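Local coordinates for protein Non-reducing end alpha-L-arabinofuranosidase BoGH43B (Bacteroides ovatus, PDB 5JOZ) that removes terminal non-reducing alpha-L-arabinofuranosyl residues from xyloglucan branches, converting 'S' units to 'X' units during xyloglucan breakdown in the periplasm, at residues A[17-22]-A[250-255]. Sequence-based numbering, arbitrary orientation.
Sequences PSICRV and WAVCLG
Pro17 lays its pyrrolidine ring against the backbone of Cys253, between Val252 and Leu254, and with Ile19 makes a contact without hydrogen bonds, van der Waals in kind, between segment 17-22 and strand 249-256. The contact with the main chain is the tightest: CG of Pro17 lies 3.5 Å from the carbonyl carbon C of Cys253, while CD sits 3.8 Å from the amide N of Leu254, putting this corner of the ring over the peptide link that joins the two residues. Side-chain packing extends from both ends of the ring. CD of Pro17 meets CB of Leu254 at 3.9 Å, and CB of Pro17 meets CG2 of Val252 at 3.9 Å. That same methyl is shared with Ile19, whose CB is 4.0 Å from CG2 of Val252; with CG1 anti to the backbone N (chi1 -165°) and the chain extended beyond it, Ile19 also brings its terminal CD1 to 4.1 Å from CG1 of Val252. Replacing Pro17 with alanine removes CG and CD, which is likely to leave the Cys253-Leu254 peptide and CB of Leu254 less well covered on this side. Strand 18-22 pairs with 25-29, and 249-256 lies between 234-243 and 269-277, so two blades of the GH43 five-bladed beta-propeller meet here through side chains and backbone. Asp240 bridges them in polar fashion, its OD2 accepting from Ile19 N. Leu254 also touches Asp16, the inferred proton acceptor, so this buried packing lies directly beside the probable catalytic centre and joins the first and last blades through van der Waals contact rather than by directional bonds between the two segments.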
loop_
_atom_site.group_PDB
_atom_site.type_symbol
_atom_site.label_atom_id
_atom_site.label_comp_id
_atom_site.label_asym_id
_atom_site.label_seq_id
_atom_site.Cartn_x
_atom_site.Cartn_y
_atom_site.Cartn_z
ATOM N N PRO A 17 -0.108 1.179 -8.665
ATOM C CA PRO A 17 -1.034 2.295 -8.775
ATOM C C PRO A 17 -1.930 2.168 -9.991
ATOM O O PRO A 17 -1.422 1.848 -11.077
ATOM C CB PRO A 17 -0.104 3.511 -8.911
ATOM C CG PRO A 17 1.134 2.973 -9.528
ATOM C CD PRO A 17 1.280 1.605 -8.923
ATOM N N SER A 18 -3.234 2.405 -9.815
ATOM C CA SER A 18 -4.154 2.538 -10.949
ATOM C C SER A 18 -4.914 3.856 -10.865
ATOM O O SER A 18 -5.430 4.205 -9.807
ATOM C CB SER A 18 -5.120 1.371 -11.004
ATOM O OG SER A 18 -5.982 1.501 -12.107
ATOM N N ILE A 19 -5.001 4.564 -11.992
ATOM C CA ILE A 19 -5.532 5.938 -12.034
ATOM C C ILE A 19 -6.711 6.083 -12.990
ATOM O O ILE A 19 -6.801 5.359 -13.964
ATOM C CB ILE A 19 -4.431 6.942 -12.466
ATOM C CG1 ILE A 19 -4.852 8.383 -12.173
ATOM C CG2 ILE A 19 -4.061 6.792 -13.944
ATOM C CD1 ILE A 19 -3.671 9.317 -12.027
ATOM N N CYS A 20 -7.601 7.032 -12.707
ATOM C CA CYS A 20 -8.578 7.488 -13.694
ATOM C C CYS A 20 -8.889 8.951 -13.487
ATOM O O CYS A 20 -8.844 9.455 -12.363
ATOM C CB CYS A 20 -9.867 6.652 -13.665
ATOM S SG CYS A 20 -10.974 6.999 -12.285
ATOM N N ARG A 21 -9.195 9.624 -14.591
ATOM C CA ARG A 21 -9.582 11.024 -14.593
ATOM C C ARG A 21 -11.068 11.108 -14.896
ATOM O O ARG A 21 -11.548 10.527 -15.867
ATOM C CB ARG A 21 -8.800 11.796 -15.648
ATOM C CG ARG A 21 -9.025 13.296 -15.594
ATOM C CD ARG A 21 -8.283 14.005 -16.713
ATOM N NE ARG A 21 -8.789 13.620 -18.025
ATOM C CZ ARG A 21 -9.944 14.024 -18.548
ATOM N NH1 ARG A 21 -10.297 13.595 -19.757
ATOM N NH2 ARG A 21 -10.762 14.839 -17.880
ATOM N N VAL A 22 -11.777 11.838 -14.044
ATOM C CA VAL A 22 -13.196 12.112 -14.202
ATOM C C VAL A 22 -13.340 13.638 -14.190
ATOM O O VAL A 22 -13.372 14.245 -13.121
ATOM C CB VAL A 22 -13.993 11.477 -13.045
ATOM C CG1 VAL A 22 -15.485 11.762 -13.204
ATOM C CG2 VAL A 22 -13.711 9.977 -12.957
ATOM N N TRP A 250 0.222 11.309 -19.093
ATOM C CA TRP A 250 1.012 10.996 -17.921
ATOM C C TRP A 250 0.826 9.527 -17.561
ATOM O O TRP A 250 -0.205 8.906 -17.893
ATOM C CB TRP A 250 0.618 11.917 -16.762
ATOM C CG TRP A 250 1.073 13.314 -17.025
ATOM C CD1 TRP A 250 0.439 14.261 -17.782
ATOM C CD2 TRP A 250 2.296 13.901 -16.592
ATOM N NE1 TRP A 250 1.188 15.419 -17.818
ATOM C CE2 TRP A 250 2.332 15.222 -17.094
ATOM C CE3 TRP A 250 3.357 13.451 -15.804
ATOM C CZ2 TRP A 250 3.396 16.081 -16.851
ATOM C CZ3 TRP A 250 4.406 14.312 -15.549
ATOM C CH2 TRP A 250 4.421 15.610 -16.072
ATOM N N ALA A 251 1.855 8.969 -16.929
ATOM C CA ALA A 251 1.844 7.612 -16.420
ATOM C C ALA A 251 2.072 7.645 -14.920
ATOM O O ALA A 251 2.903 8.410 -14.432
ATOM C CB ALA A 251 2.931 6.793 -17.090
ATOM N N VAL A 252 1.325 6.829 -14.186
ATOM C CA VAL A 252 1.725 6.482 -12.828
ATOM C C VAL A 252 2.280 5.069 -12.886
ATOM O O VAL A 252 1.902 4.292 -13.756
ATOM C CB VAL A 252 0.598 6.631 -11.788
ATOM C CG1 VAL A 252 0.189 8.091 -11.691
ATOM C CG2 VAL A 252 -0.601 5.720 -12.114
ATOM N N CYS A 253 3.213 4.775 -11.992
ATOM C CA CYS A 253 3.842 3.459 -11.894
ATOM C C CYS A 253 4.429 3.304 -10.497
ATOM O O CYS A 253 4.487 4.281 -9.727
ATOM C CB CYS A 253 4.962 3.323 -12.917
ATOM S SG CYS A 253 6.430 4.289 -12.477
ATOM N N LEU A 254 4.869 2.087 -10.188
ATOM C CA LEU A 254 5.486 1.789 -8.912
ATOM C C LEU A 254 6.989 1.766 -9.059
ATOM O O LEU A 254 7.509 1.621 -10.154
ATOM C CB LEU A 254 5.000 0.443 -8.347
ATOM C CG LEU A 254 5.389 -0.904 -8.983
ATOM C CD1 LEU A 254 6.862 -1.279 -8.834
ATOM C CD2 LEU A 254 4.506 -1.997 -8.408
ATOM N N GLY A 255 7.674 1.890 -7.934
ATOM C CA GLY A 255 9.124 1.748 -7.874
ATOM C C GLY A 255 9.590 1.644 -6.436
ATOM O O GLY A 255 8.780 1.711 -5.495
#